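Local coordinates for protein rhamnosidase B (Bacillus sp., PDB 2OKX) that hydrolyses alpha-L-rhamnosides, releasing terminal L-rhamnose, as a member of glycoside hydrolase family 78, at residues Y614-Q617 with S623-I626; W67-F72 with S607-P612; N628-W633 with T662-H667; S100-L105 with S308-S313. All coordinates share one frame; numbering follows the deposited sequence.

How the contacts relate
The four contacts illustrate how chemistry follows place in a multidomain enzyme. Contacts 1 and 3 are buried within the helical domain: contact 1 holds a loop to itself with a buried carboxylate, backbone bonds and a water, whereas contact 3 joins two consecutive helices through aromatic and methyl packing. Contacts 2 and 4 are partly buried junctions between domains. Contact 2 brings the N-terminal beta domain to the loop that also supplies contact 1, pairing an outer salt bridge with an inner tryptophan; contact 4 joins the N-terminal domain to domain D2 through two rings alone. Ser607 and Glu610 of contact 2 hydrogen-bond to Leu615 and Ser623, while Gln617 touches Phe102.

Contact 1. Residues Y614-Q617 with S623-I626; sequences YLDQ and SSVI
Asp616 turns its carboxylate straight into the segment 623-626, where OD1 lies 2.6 Å from Ser624 OG and the acid's flank crosses the Ile626 side chain at about a right angle. With CG between the backbone N and the carbonyl carbon (chi1 46°), the carboxylate is turned toward Ser624 and Ile626, and OD1 comes to within 3.1 Å of Ile626 CG1, a tight fit. The other oxygen looks to its own segment: Gln617 NE2 gives a hydrogen bond of 3.0 Å to Asp616 OD2, with the oxygen almost in the amide plane of the glutamine. That amide is itself held, its NE2 also bonding to Trp622 O and its OE1 to Ser620 OG. Both segments belong to the long loop leading from helix 595-603 to helix 627-644 of the alpha-barrel domain, and Ile626 is the N-cap residue of the second helix. Here the loop folds upon itself at nearly right angles. Asp616 N donates to Ser624 O (3.0 Å), an acceptor that Leu615 CA also approaches at 3.2 Å in a CA-H...O contact. A water donates to Tyr614 O at 2.7 Å and accepts from Ile626 N, while Val625 CG2 rests 3.4 Å from the same Tyr614 O. Ser624 OG has a second partner in Asp350 OD1, and the side chains of Ser624 and Ile626 both touch Trp679.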
loop_
_atom_site.group_PDB
_atom_site.type_symbol
_atom_site.label_atom_id
_atom_site.label_comp_id
_atom_site.label_asym_id
_atom_site.label_seq_id
_atom_site.Cartn_x
_atom_site.Cartn_y
_atom_site.Cartn_z
ATOM N N TYR A 614 -15.968 10.697 -7.072
ATOM C CA TYR A 614 -14.570 10.617 -6.636
ATOM C C TYR A 614 -14.048 9.214 -6.332
ATOM O O TYR A 614 -14.730 8.406 -5.701
ATOM C CB TYR A 614 -14.348 11.539 -5.427
ATOM C CG TYR A 614 -14.587 13.015 -5.720
ATOM C CD1 TYR A 614 -14.612 13.955 -4.690
ATOM C CD2 TYR A 614 -14.795 13.466 -7.025
ATOM C CE1 TYR A 614 -14.841 15.311 -4.953
ATOM C CE2 TYR A 614 -15.025 14.814 -7.300
ATOM C CZ TYR A 614 -15.047 15.731 -6.262
ATOM O OH TYR A 614 -15.279 17.062 -6.538
ATOM N N LEU A 615 -12.826 8.942 -6.787
ATOM C CA LEU A 615 -12.179 7.644 -6.590
ATOM C C LEU A 615 -11.829 7.359 -5.135
ATOM O O LEU A 615 -11.507 8.274 -4.378
ATOM C CB LEU A 615 -10.915 7.549 -7.453
ATOM C CG LEU A 615 -11.082 6.897 -8.831
ATOM C CD1 LEU A 615 -12.274 7.501 -9.553
ATOM C CD2 LEU A 615 -9.806 7.070 -9.643
ATOM N N ASP A 616 -11.892 6.083 -4.758
ATOM C CA ASP A 616 -11.602 5.663 -3.391
ATOM C C ASP A 616 -10.107 5.596 -3.061
ATOM O O ASP A 616 -9.729 5.447 -1.899
ATOM C CB ASP A 616 -12.308 4.329 -3.091
ATOM C CG ASP A 616 -12.134 3.301 -4.200
ATOM O OD1 ASP A 616 -13.029 2.438 -4.343
ATOM O OD2 ASP A 616 -11.110 3.345 -4.913
ATOM N N GLN A 617 -9.267 5.695 -4.089
ATOM C CA GLN A 617 -7.812 5.728 -3.931
ATOM C C GLN A 617 -7.268 6.543 -5.105
ATOM O O GLN A 617 -7.741 6.400 -6.234
ATOM C CB GLN A 617 -7.191 4.314 -3.869
ATOM C CG GLN A 617 -7.940 3.202 -4.587
ATOM C CD GLN A 617 -7.712 3.207 -6.084
ATOM O OE1 GLN A 617 -6.583 3.043 -6.555
ATOM N NE2 GLN A 617 -8.786 3.390 -6.842
ATOM N N SER A 623 -10.414 2.958 -11.670
ATOM C CA SER A 623 -11.596 3.795 -11.524
ATOM C C SER A 623 -12.559 3.042 -10.624
ATOM O O SER A 623 -13.359 2.227 -11.088
ATOM C CB SER A 623 -12.231 4.057 -12.894
ATOM O OG SER A 623 -13.300 4.982 -12.793
ATOM N N SER A 624 -12.460 3.317 -9.328
ATOM C CA SER A 624 -13.286 2.659 -8.329
ATOM C C SER A 624 -13.849 3.685 -7.358
ATOM O O SER A 624 -13.172 4.650 -6.999
ATOM C CB SER A 624 -12.448 1.631 -7.565
ATOM O OG SER A 624 -13.184 1.050 -6.506
ATOM N N VAL A 625 -15.090 3.469 -6.937
ATOM C CA VAL A 625 -15.750 4.376 -6.013
ATOM C C VAL A 625 -16.379 3.663 -4.828
ATOM O O VAL A 625 -17.009 2.615 -4.978
ATOM C CB VAL A 625 -16.884 5.184 -6.710
ATOM C CG1 VAL A 625 -17.696 5.951 -5.664
ATOM C CG2 VAL A 625 -16.301 6.146 -7.724
ATOM N N ILE A 626 -16.186 4.240 -3.647
ATOM C CA ILE A 626 -16.784 3.735 -2.423
ATOM C C ILE A 626 -17.401 4.984 -1.798
ATOM O O ILE A 626 -16.687 5.873 -1.329
ATOM C CB ILE A 626 -15.746 3.138 -1.456
ATOM C CG1 ILE A 626 -15.089 1.906 -2.087
ATOM C CG2 ILE A 626 -16.432 2.745 -0.150
ATOM C CD1 ILE A 626 -14.059 1.229 -1.193
HETATM O O HOH W 1 -14.743 6.741 -3.537
#

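Contact 2. Residues W67-F72 with S607-P612; sequences WPKEQF and SADETP
Lys69 and Asp609 reach for each other from opposite directions and meet in a salt bridge, the charged part of this junction between the N-terminal beta domain and the helical domain. The ammonium NZ donates to Asp609 OD2 at 2.7 Å, approaching that oxygen from its anti side and somewhat out of the carboxylate plane (20°). A bend at the third torsion of the lysine (chi3 76°) carries NZ across to the acid. The same nitrogen also donates to Gly606 O, so the lysine grips the loop by both a side chain and a backbone carbonyl. A water adds a looser link, with weak bonds from Lys69 NZ and from Glu610 N.

The packing part is a buried one. Trp67 lays the six-membered end of its indole against Ser607: CH2 stands 3.6 Å from Ser607 CB, and CZ2 is 3.5 Å from Ser607 N, which approaches the ring obliquely. The indole is held in its rotation by NE1, bonded to Leu603 O. Ser607 OG, for its part, is engaged by Val604 O and by Leu615 N.

Backbone bonds shape each partner. Residues 67 to 70 form a type I turn, closed by Glu70 N to Trp67 O at 2.7 Å, and Thr611 N bonds to Ser607 O at 3.1 Å. The turn leads into strand 70-77, which lies between strands 41-47 and 189-192 in a mixed sheet, whereas the loop follows helix 595-603 and lodges Pro612 against helix 647-665.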
loop_
_atom_site.group_PDB
_atom_site.type_symbol
_atom_site.label_atom_id
_atom_site.label_comp_id
_atom_site.label_asym_id
_atom_site.label_seq_id
_atom_site.Cartn_x
_atom_site.Cartn_y
_atom_site.Cartn_z
ATOM N N TRP A 67 -1.129 12.964 -10.744
ATOM C CA TRP A 67 -2.069 12.720 -11.832
ATOM C C TRP A 67 -1.189 13.329 -12.929
ATOM O O TRP A 67 -0.659 14.431 -12.754
ATOM C CB TRP A 67 -3.341 13.570 -11.713
ATOM C CG TRP A 67 -4.274 13.214 -10.599
ATOM C CD1 TRP A 67 -4.459 13.900 -9.430
ATOM C CD2 TRP A 67 -5.195 12.116 -10.569
ATOM N NE1 TRP A 67 -5.441 13.299 -8.679
ATOM C CE2 TRP A 67 -5.909 12.202 -9.352
ATOM C CE3 TRP A 67 -5.487 11.066 -11.451
ATOM C CZ2 TRP A 67 -6.898 11.281 -8.996
ATOM C CZ3 TRP A 67 -6.470 10.149 -11.097
ATOM C CH2 TRP A 67 -7.165 10.265 -9.877
ATOM N N PRO A 68 -0.988 12.624 -14.048
ATOM C CA PRO A 68 -0.144 13.196 -15.104
ATOM C C PRO A 68 -0.475 14.643 -15.489
ATOM O O PRO A 68 0.411 15.394 -15.896
ATOM C CB PRO A 68 -0.343 12.220 -16.255
ATOM C CG PRO A 68 -0.456 10.906 -15.529
ATOM C CD PRO A 68 -1.387 11.245 -14.378
ATOM N N LYS A 69 -1.741 15.029 -15.348
ATOM C CA LYS A 69 -2.185 16.382 -15.687
ATOM C C LYS A 69 -1.488 17.424 -14.808
ATOM O O LYS A 69 -1.338 18.585 -15.196
ATOM C CB LYS A 69 -3.703 16.503 -15.512
ATOM C CG LYS A 69 -4.150 16.496 -14.055
ATOM C CD LYS A 69 -5.661 16.636 -13.897
ATOM C CE LYS A 69 -6.386 15.349 -14.230
ATOM N NZ LYS A 69 -7.826 15.422 -13.852
ATOM N N GLU A 70 -1.075 17.003 -13.617
ATOM C CA GLU A 70 -0.383 17.887 -12.688
ATOM C C GLU A 70 0.796 17.113 -12.109
ATOM O O GLU A 70 0.786 16.702 -10.943
ATOM C CB GLU A 70 -1.336 18.352 -11.583
ATOM C CG GLU A 70 -2.584 19.050 -12.121
ATOM C CD GLU A 70 -3.429 19.695 -11.039
ATOM O OE1 GLU A 70 -3.793 19.007 -10.064
ATOM O OE2 GLU A 70 -3.739 20.899 -11.169
ATOM N N GLN A 71 1.799 16.913 -12.961
ATOM C CA GLN A 71 3.020 16.185 -12.636
ATOM C C GLN A 71 3.885 16.965 -11.645
ATOM O O GLN A 71 4.404 18.035 -11.967
ATOM C CB GLN A 71 3.798 15.924 -13.929
ATOM C CG GLN A 71 5.044 15.064 -13.798
ATOM C CD GLN A 71 4.740 13.639 -13.392
ATOM O OE1 GLN A 71 3.697 13.091 -13.745
ATOM N NE2 GLN A 71 5.661 13.023 -12.660
ATOM N N PHE A 72 4.040 16.417 -10.444
ATOM C CA PHE A 72 4.829 17.048 -9.387
ATOM C C PHE A 72 6.338 16.965 -9.623
ATOM O O PHE A 72 6.865 15.909 -9.981
ATOM C CB PHE A 72 4.496 16.398 -8.042
ATOM C CG PHE A 72 3.187 16.845 -7.453
ATOM C CD1 PHE A 72 3.078 18.080 -6.826
ATOM C CD2 PHE A 72 2.066 16.020 -7.507
ATOM C CE1 PHE A 72 1.868 18.492 -6.251
ATOM C CE2 PHE A 72 0.854 16.421 -6.939
ATOM C CZ PHE A 72 0.757 17.660 -6.308
ATOM N N SER A 607 -9.752 13.356 -9.381
ATOM C CA SER A 607 -10.433 12.221 -9.995
ATOM C C SER A 607 -11.820 12.619 -10.507
ATOM O O SER A 607 -12.591 11.771 -10.953
ATOM C CB SER A 607 -10.579 11.077 -8.987
ATOM O OG SER A 607 -11.482 11.422 -7.953
ATOM N N ALA A 608 -12.130 13.912 -10.431
ATOM C CA ALA A 608 -13.423 14.425 -10.879
ATOM C C ALA A 608 -13.717 14.071 -12.336
ATOM O O ALA A 608 -14.860 13.769 -12.682
ATOM C CB ALA A 608 -13.477 15.939 -10.691
ATOM N N ASP A 609 -12.694 14.111 -13.190
ATOM C CA ASP A 609 -12.883 13.778 -14.601
ATOM C C ASP A 609 -13.351 12.338 -14.762
ATOM O O ASP A 609 -14.130 12.030 -15.663
ATOM C CB ASP A 609 -11.587 13.976 -15.395
ATOM C CG ASP A 609 -11.215 15.436 -15.557
ATOM O OD1 ASP A 609 -12.104 16.243 -15.898
ATOM O OD2 ASP A 609 -10.029 15.774 -15.354
ATOM N N GLU A 610 -12.872 11.458 -13.890
ATOM C CA GLU A 610 -13.254 10.052 -13.939
ATOM C C GLU A 610 -14.688 9.877 -13.450
ATOM O O GLU A 610 -15.466 9.133 -14.037
ATOM C CB GLU A 610 -12.326 9.207 -13.061
ATOM C CG GLU A 610 -11.500 8.167 -13.809
ATOM C CD GLU A 610 -12.246 7.541 -14.973
ATOM O OE1 GLU A 610 -12.292 8.174 -16.048
ATOM O OE2 GLU A 610 -12.791 6.428 -14.815
ATOM N N THR A 611 -15.024 10.560 -12.362
ATOM C CA THR A 611 -16.360 10.480 -11.787
ATOM C C THR A 611 -16.561 11.512 -10.681
ATOM O O THR A 611 -15.705 11.681 -9.808
ATOM C CB THR A 611 -16.642 9.082 -11.196
ATOM O OG1 THR A 611 -17.783 9.153 -10.333
ATOM C CG2 THR A 611 -15.442 8.578 -10.401
ATOM N N PRO A 612 -17.704 12.217 -10.707
ATOM C CA PRO A 612 -18.033 13.240 -9.711
ATOM C C PRO A 612 -18.180 12.659 -8.308
ATOM O O PRO A 612 -18.232 13.398 -7.324
ATOM C CB PRO A 612 -19.343 13.822 -10.242
ATOM C CG PRO A 612 -19.982 12.639 -10.900
ATOM C CD PRO A 612 -18.815 12.041 -11.660
HETATM O O HOH W 2 -9.798 12.577 -13.377
#

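Contact 3. Residues N628-W633 with T662-H667; sequences NWTFFW and THYLEH
An edge-to-face aromatic pair, Phe631 against Tyr664, joins two consecutive helices in the buried interior of the helical domain. The edge of the phenylalanine points at the tyrosine ring, with CE1 standing 3.6 Å above the plane and over its centre. The ring centroids are 4.9 Å apart and the planes stand at 60°, so this is a tilted version of the T-shaped arrangement rather than a perpendicular one. CZ, the neighbouring atom of that edge, lies 3.7 Å from Tyr664 CD2. Phe631 is put there by a first torsion that sets CG opposite its carbonyl carbon (chi1 -59°), from where the ring stretches across to the second helix; its side chain also touches Phe701 of helix 696-715.

Helix 627-644 and helix 647-665 are linked by only two residues, and the start of one faces the end of the other: a helical hairpin. The catalytic domain of this family is an (alpha/alpha)6 barrel. Nearer the hydroxyl end of the tyrosine, Thr630 brings CG2 to 3.8 Å from Tyr664 CE1, approaching the ring obliquely. Both hydroxyls, Thr630 OG1 and Tyr664 OH, bond to the same carbonyl, Leu613 O, so the preceding loop is held by both helices. With a leucine in place of Tyr664, the Phe631 edge would probably lose the aromatic face it points at and Leu613 O one of its two hydroxyl partners. Val625 of that loop also packs against the tyrosine.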
loop_
_atom_site.group_PDB
_atom_site.type_symbol
_atom_site.label_atom_id
_atom_site.label_comp_id
_atom_site.label_asym_id
_atom_site.label_seq_id
_atom_site.Cartn_x
_atom_site.Cartn_y
_atom_site.Cartn_z
ATOM N N ASN A 628 -18.799 5.795 1.067
ATOM C CA ASN A 628 -18.294 6.141 2.394
ATOM C C ASN A 628 -16.886 6.742 2.369
ATOM O O ASN A 628 -16.578 7.629 3.163
ATOM C CB ASN A 628 -18.328 4.912 3.306
ATOM C CG ASN A 628 -19.734 4.570 3.773
ATOM O OD1 ASN A 628 -20.014 3.434 4.176
ATOM N ND2 ASN A 628 -20.624 5.558 3.734
ATOM N N TRP A 629 -16.027 6.270 1.467
ATOM C CA TRP A 629 -14.678 6.817 1.398
ATOM C C TRP A 629 -14.740 8.290 1.015
ATOM O O TRP A 629 -14.018 9.116 1.574
ATOM C CB TRP A 629 -13.812 6.058 0.383
ATOM C CG TRP A 629 -13.147 4.792 0.911
ATOM C CD1 TRP A 629 -11.963 4.256 0.477
ATOM C CD2 TRP A 629 -13.656 3.883 1.901
ATOM N NE1 TRP A 629 -11.708 3.076 1.129
ATOM C CE2 TRP A 629 -12.729 2.821 2.007
ATOM C CE3 TRP A 629 -14.805 3.860 2.707
ATOM C CZ2 TRP A 629 -12.915 1.747 2.884
ATOM C CZ3 TRP A 629 -14.989 2.791 3.581
ATOM C CH2 TRP A 629 -14.047 1.748 3.661
ATOM N N THR A 630 -15.602 8.626 0.061
ATOM C CA THR A 630 -15.719 10.017 -0.346
ATOM C C THR A 630 -16.331 10.822 0.799
ATOM O O THR A 630 -15.949 11.969 1.036
ATOM C CB THR A 630 -16.562 10.156 -1.626
ATOM O OG1 THR A 630 -15.868 9.528 -2.713
ATOM C CG2 THR A 630 -16.783 11.626 -1.968
ATOM N N PHE A 631 -17.266 10.219 1.523
ATOM C CA PHE A 631 -17.878 10.910 2.651
ATOM C C PHE A 631 -16.822 11.137 3.733
ATOM O O PHE A 631 -16.840 12.159 4.420
ATOM C CB PHE A 631 -19.048 10.102 3.232
ATOM C CG PHE A 631 -20.151 9.816 2.243
ATOM C CD1 PHE A 631 -20.367 10.654 1.152
ATOM C CD2 PHE A 631 -20.982 8.713 2.414
ATOM C CE1 PHE A 631 -21.398 10.392 0.240
ATOM C CE2 PHE A 631 -22.015 8.445 1.509
ATOM C CZ PHE A 631 -22.219 9.289 0.420
ATOM N N PHE A 632 -15.902 10.185 3.887
ATOM C CA PHE A 632 -14.851 10.325 4.892
ATOM C C PHE A 632 -13.865 11.401 4.465
ATOM O O PHE A 632 -13.223 12.038 5.305
ATOM C CB PHE A 632 -14.126 8.994 5.126
ATOM C CG PHE A 632 -14.991 7.936 5.754
ATOM C CD1 PHE A 632 -16.078 8.290 6.553
ATOM C CD2 PHE A 632 -14.730 6.586 5.544
ATOM C CE1 PHE A 632 -16.891 7.314 7.128
ATOM C CE2 PHE A 632 -15.535 5.607 6.114
ATOM C CZ PHE A 632 -16.621 5.973 6.908
ATOM N N TRP A 633 -13.748 11.601 3.155
ATOM C CA TRP A 633 -12.867 12.630 2.614
ATOM C C TRP A 633 -13.433 13.990 3.022
ATOM O O TRP A 633 -12.695 14.894 3.411
ATOM C CB TRP A 633 -12.809 12.545 1.084
ATOM C CG TRP A 633 -12.135 13.733 0.440
ATOM C CD1 TRP A 633 -10.806 14.041 0.473
ATOM C CD2 TRP A 633 -12.771 14.781 -0.305
ATOM N NE1 TRP A 633 -10.572 15.217 -0.204
ATOM C CE2 TRP A 633 -11.761 15.693 -0.691
ATOM C CE3 TRP A 633 -14.096 15.038 -0.684
ATOM C CZ2 TRP A 633 -12.035 16.847 -1.438
ATOM C CZ3 TRP A 633 -14.370 16.188 -1.429
ATOM C CH2 TRP A 633 -13.342 17.076 -1.797
ATOM N N THR A 662 -23.459 17.153 -4.598
ATOM C CA THR A 662 -24.542 17.420 -5.536
ATOM C C THR A 662 -24.850 16.157 -6.333
ATOM O O THR A 662 -26.012 15.787 -6.505
ATOM C CB THR A 662 -24.168 18.553 -6.513
ATOM O OG1 THR A 662 -24.041 19.784 -5.789
ATOM C CG2 THR A 662 -25.234 18.706 -7.598
ATOM N N HIS A 663 -23.804 15.483 -6.804
ATOM C CA HIS A 663 -23.998 14.267 -7.580
ATOM C C HIS A 663 -24.443 13.060 -6.759
ATOM O O HIS A 663 -25.128 12.179 -7.278
ATOM C CB HIS A 663 -22.738 13.947 -8.383
ATOM C CG HIS A 663 -22.506 14.890 -9.521
ATOM N ND1 HIS A 663 -22.046 16.177 -9.341
ATOM C CD2 HIS A 663 -22.732 14.754 -10.850
ATOM C CE1 HIS A 663 -21.999 16.793 -10.508
ATOM N NE2 HIS A 663 -22.410 15.954 -11.441
ATOM N N TYR A 664 -24.071 13.004 -5.485
ATOM C CA TYR A 664 -24.509 11.884 -4.660
ATOM C C TYR A 664 -26.014 11.995 -4.422
ATOM O O TYR A 664 -26.721 10.986 -4.347
ATOM C CB TYR A 664 -23.770 11.852 -3.316
ATOM C CG TYR A 664 -22.472 11.071 -3.366
ATOM C CD1 TYR A 664 -21.256 11.710 -3.586
ATOM C CD2 TYR A 664 -22.474 9.679 -3.240
ATOM C CE1 TYR A 664 -20.067 10.983 -3.687
ATOM C CE2 TYR A 664 -21.294 8.945 -3.339
ATOM C CZ TYR A 664 -20.095 9.602 -3.564
ATOM O OH TYR A 664 -18.928 8.876 -3.680
ATOM N N LEU A 665 -26.498 13.229 -4.312
ATOM C CA LEU A 665 -27.919 13.482 -4.090
ATOM C C LEU A 665 -28.765 13.023 -5.277
ATOM O O LEU A 665 -29.917 12.615 -5.109
ATOM C CB LEU A 665 -28.156 14.973 -3.832
ATOM C CG LEU A 665 -27.720 15.500 -2.463
ATOM C CD1 LEU A 665 -27.929 17.008 -2.389
ATOM C CD2 LEU A 665 -28.522 14.795 -1.381
ATOM N N GLU A 666 -28.192 13.088 -6.475
ATOM C CA GLU A 666 -28.909 12.667 -7.674
ATOM C C GLU A 666 -29.144 11.160 -7.658
ATOM O O GLU A 666 -29.934 10.640 -8.442
ATOM C CB GLU A 666 -28.124 13.056 -8.929
ATOM C CG GLU A 666 -27.903 14.551 -9.087
ATOM C CD GLU A 666 -27.024 14.884 -10.275
ATOM O OE1 GLU A 666 -26.692 16.074 -10.461
ATOM O OE2 GLU A 666 -26.662 13.953 -11.026
ATOM N N HIS A 667 -28.462 10.460 -6.758
ATOM C CA HIS A 667 -28.608 9.015 -6.657
ATOM C C HIS A 667 -29.679 8.610 -5.658
ATOM O O HIS A 667 -29.865 7.427 -5.375
ATOM C CB HIS A 667 -27.261 8.378 -6.307
ATOM C CG HIS A 667 -26.308 8.338 -7.461
ATOM N ND1 HIS A 667 -26.292 7.306 -8.375
ATOM C CD2 HIS A 667 -25.391 9.235 -7.891
ATOM C CE1 HIS A 667 -25.406 7.571 -9.319
ATOM N NE2 HIS A 667 -24.845 8.736 -9.049
#

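Contact 4. Residues S100-L105 with S308-S313; sequences SNFYYL and SDHGGS
Phe102 meets His310 with the far end of its ring: CZ stands 3.3 Å above the plane of the imidazole, displaced toward its rim. The imidazole in turn lies at the edge of the phenyl ring. With centroids 5.0 Å apart and planes at 52°, the pair is oblique, fitting neither a stack nor an edge-to-face arrangement. A third ring completes the cluster: Trp622, from the loop that also builds contact 1, stands edge-to-face with His310 and meets the Phe102 ring as well.

Phe102 reaches this place with CG beside the backbone N (chi1 -68°), and its loop is braced by bonds of its own. Asn101 OD1 takes the amide of Tyr103 at 2.8 Å, making an Asx turn, and Asn101 N bonds to Tyr104 O at 2.9 Å. The histidine side is organised in the same manner. Asp309 OD1 accepts from Gly311 N at 2.9 Å in a second Asx turn, while the carboxylate is itself held by a salt bridge to Arg267 and by Tyr242 OH. Gly311 and Gly312 follow with backbone angles at which a side chain would collide with the preceding carbonyl. Putting an alanine at His310 is likely to leave Phe102 CZ without the ring it covers and Trp622 without one of its two aromatic neighbours here.

Loop 100-105 belongs to the N-terminal domain, and the end of strand 297-309 with its following turn to domain D2; their direct link buries only 84 Å². Ser313 OG adds a polar link beside it, to Arg143 O. Between Phe102 and His310 themselves the link is ring packing, with polar bonds ordering the segments that carry them.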
loop_
_atom_site.group_PDB
_atom_site.type_symbol
_atom_site.label_atom_id
_atom_site.label_comp_id
_atom_site.label_asym_id
_atom_site.label_seq_id
_atom_site.Cartn_x
_atom_site.Cartn_y
_atom_site.Cartn_z
ATOM N N SER A 100 0.025 0.884 -15.944
ATOM C CA SER A 100 -0.668 1.674 -14.929
ATOM C C SER A 100 -0.863 0.874 -13.641
ATOM O O SER A 100 -0.917 -0.354 -13.673
ATOM C CB SER A 100 -2.040 2.127 -15.449
ATOM O OG SER A 100 -1.927 3.011 -16.555
ATOM N N ASN A 101 -0.944 1.572 -12.507
ATOM C CA ASN A 101 -1.193 0.917 -11.222
ATOM C C ASN A 101 -2.012 1.845 -10.316
ATOM O O ASN A 101 -2.583 2.826 -10.797
ATOM C CB ASN A 101 0.115 0.468 -10.536
ATOM C CG ASN A 101 1.104 1.605 -10.307
ATOM O OD1 ASN A 101 0.738 2.692 -9.861
ATOM N ND2 ASN A 101 2.376 1.341 -10.592
ATOM N N PHE A 102 -2.080 1.537 -9.025
ATOM C CA PHE A 102 -2.869 2.334 -8.080
ATOM C C PHE A 102 -2.234 3.650 -7.628
ATOM O O PHE A 102 -2.832 4.380 -6.835
ATOM C CB PHE A 102 -3.212 1.506 -6.834
ATOM C CG PHE A 102 -4.168 0.363 -7.081
ATOM C CD1 PHE A 102 -4.236 -0.271 -8.319
ATOM C CD2 PHE A 102 -4.920 -0.155 -6.027
ATOM C CE1 PHE A 102 -5.030 -1.412 -8.503
ATOM C CE2 PHE A 102 -5.714 -1.292 -6.195
ATOM C CZ PHE A 102 -5.767 -1.925 -7.439
ATOM N N TYR A 103 -1.019 3.944 -8.087
ATOM C CA TYR A 103 -0.369 5.204 -7.727
ATOM C C TYR A 103 0.441 5.789 -8.880
ATOM O O TYR A 103 1.345 6.606 -8.682
ATOM C CB TYR A 103 0.505 5.060 -6.461
ATOM C CG TYR A 103 1.479 3.890 -6.400
ATOM C CD1 TYR A 103 2.537 3.773 -7.307
ATOM C CD2 TYR A 103 1.386 2.942 -5.375
ATOM C CE1 TYR A 103 3.480 2.746 -7.190
ATOM C CE2 TYR A 103 2.322 1.914 -5.248
ATOM C CZ TYR A 103 3.369 1.824 -6.158
ATOM O OH TYR A 103 4.305 0.820 -6.021
ATOM N N TYR A 104 0.082 5.378 -10.091
ATOM C CA TYR A 104 0.747 5.837 -11.300
ATOM C C TYR A 104 -0.119 5.563 -12.525
ATOM O O TYR A 104 -0.637 4.462 -12.692
ATOM C CB TYR A 104 2.100 5.130 -11.462
ATOM C CG TYR A 104 2.715 5.311 -12.836
ATOM C CD1 TYR A 104 2.592 4.323 -13.814
ATOM C CD2 TYR A 104 3.377 6.491 -13.172
ATOM C CE1 TYR A 104 3.109 4.508 -15.105
ATOM C CE2 TYR A 104 3.898 6.690 -14.454
ATOM C CZ TYR A 104 3.758 5.695 -15.414
ATOM O OH TYR A 104 4.262 5.898 -16.677
ATOM N N LEU A 105 -0.287 6.577 -13.369
ATOM C CA LEU A 105 -1.066 6.421 -14.595
ATOM C C LEU A 105 -0.074 6.418 -15.751
ATOM O O LEU A 105 0.714 7.354 -15.905
ATOM C CB LEU A 105 -2.078 7.561 -14.754
ATOM C CG LEU A 105 -3.307 7.502 -13.833
ATOM C CD1 LEU A 105 -2.922 7.896 -12.407
ATOM C CD2 LEU A 105 -4.375 8.446 -14.360
ATOM N N SER A 308 -11.025 -13.544 -12.756
ATOM C CA SER A 308 -10.885 -12.102 -12.672
ATOM C C SER A 308 -9.437 -11.909 -12.236
ATOM O O SER A 308 -8.943 -12.656 -11.397
ATOM C CB SER A 308 -11.824 -11.530 -11.606
ATOM O OG SER A 308 -11.662 -10.126 -11.506
ATOM N N ASP A 309 -8.757 -10.923 -12.804
ATOM C CA ASP A 309 -7.363 -10.671 -12.460
ATOM C C ASP A 309 -7.147 -9.166 -12.356
ATOM O O ASP A 309 -7.202 -8.455 -13.359
ATOM C CB ASP A 309 -6.445 -11.254 -13.547
ATOM C CG ASP A 309 -4.993 -11.373 -13.097
ATOM O OD1 ASP A 309 -4.590 -10.659 -12.159
ATOM O OD2 ASP A 309 -4.248 -12.176 -13.697
ATOM N N HIS A 310 -6.901 -8.674 -11.148
ATOM C CA HIS A 310 -6.687 -7.243 -10.964
ATOM C C HIS A 310 -5.267 -6.877 -11.387
ATOM O O HIS A 310 -4.976 -5.728 -11.725
ATOM C CB HIS A 310 -6.899 -6.853 -9.498
ATOM C CG HIS A 310 -7.450 -5.473 -9.314
ATOM N ND1 HIS A 310 -7.205 -4.447 -10.204
ATOM C CD2 HIS A 310 -8.230 -4.948 -8.341
ATOM C CE1 HIS A 310 -7.814 -3.351 -9.787
ATOM N NE2 HIS A 310 -8.443 -3.628 -8.659
ATOM N N GLY A 311 -4.383 -7.866 -11.367
ATOM C CA GLY A 311 -3.003 -7.622 -11.736
ATOM C C GLY A 311 -2.066 -8.297 -10.755
ATOM O O GLY A 311 -2.487 -8.746 -9.685
ATOM N N GLY A 312 -0.788 -8.366 -11.110
ATOM C CA GLY A 312 0.170 -9.026 -10.241
ATOM C C GLY A 312 0.575 -10.340 -10.879
ATOM O O GLY A 312 -0.048 -10.780 -11.845
ATOM N N SER A 313 1.601 -10.981 -10.336
ATOM C CA SER A 313 2.088 -12.235 -10.894
ATOM C C SER A 313 1.306 -13.480 -10.497
ATOM O O SER A 313 0.819 -13.596 -9.372
ATOM C CB SER A 313 3.557 -12.437 -10.505
ATOM O OG SER A 313 4.363 -11.383 -10.995
#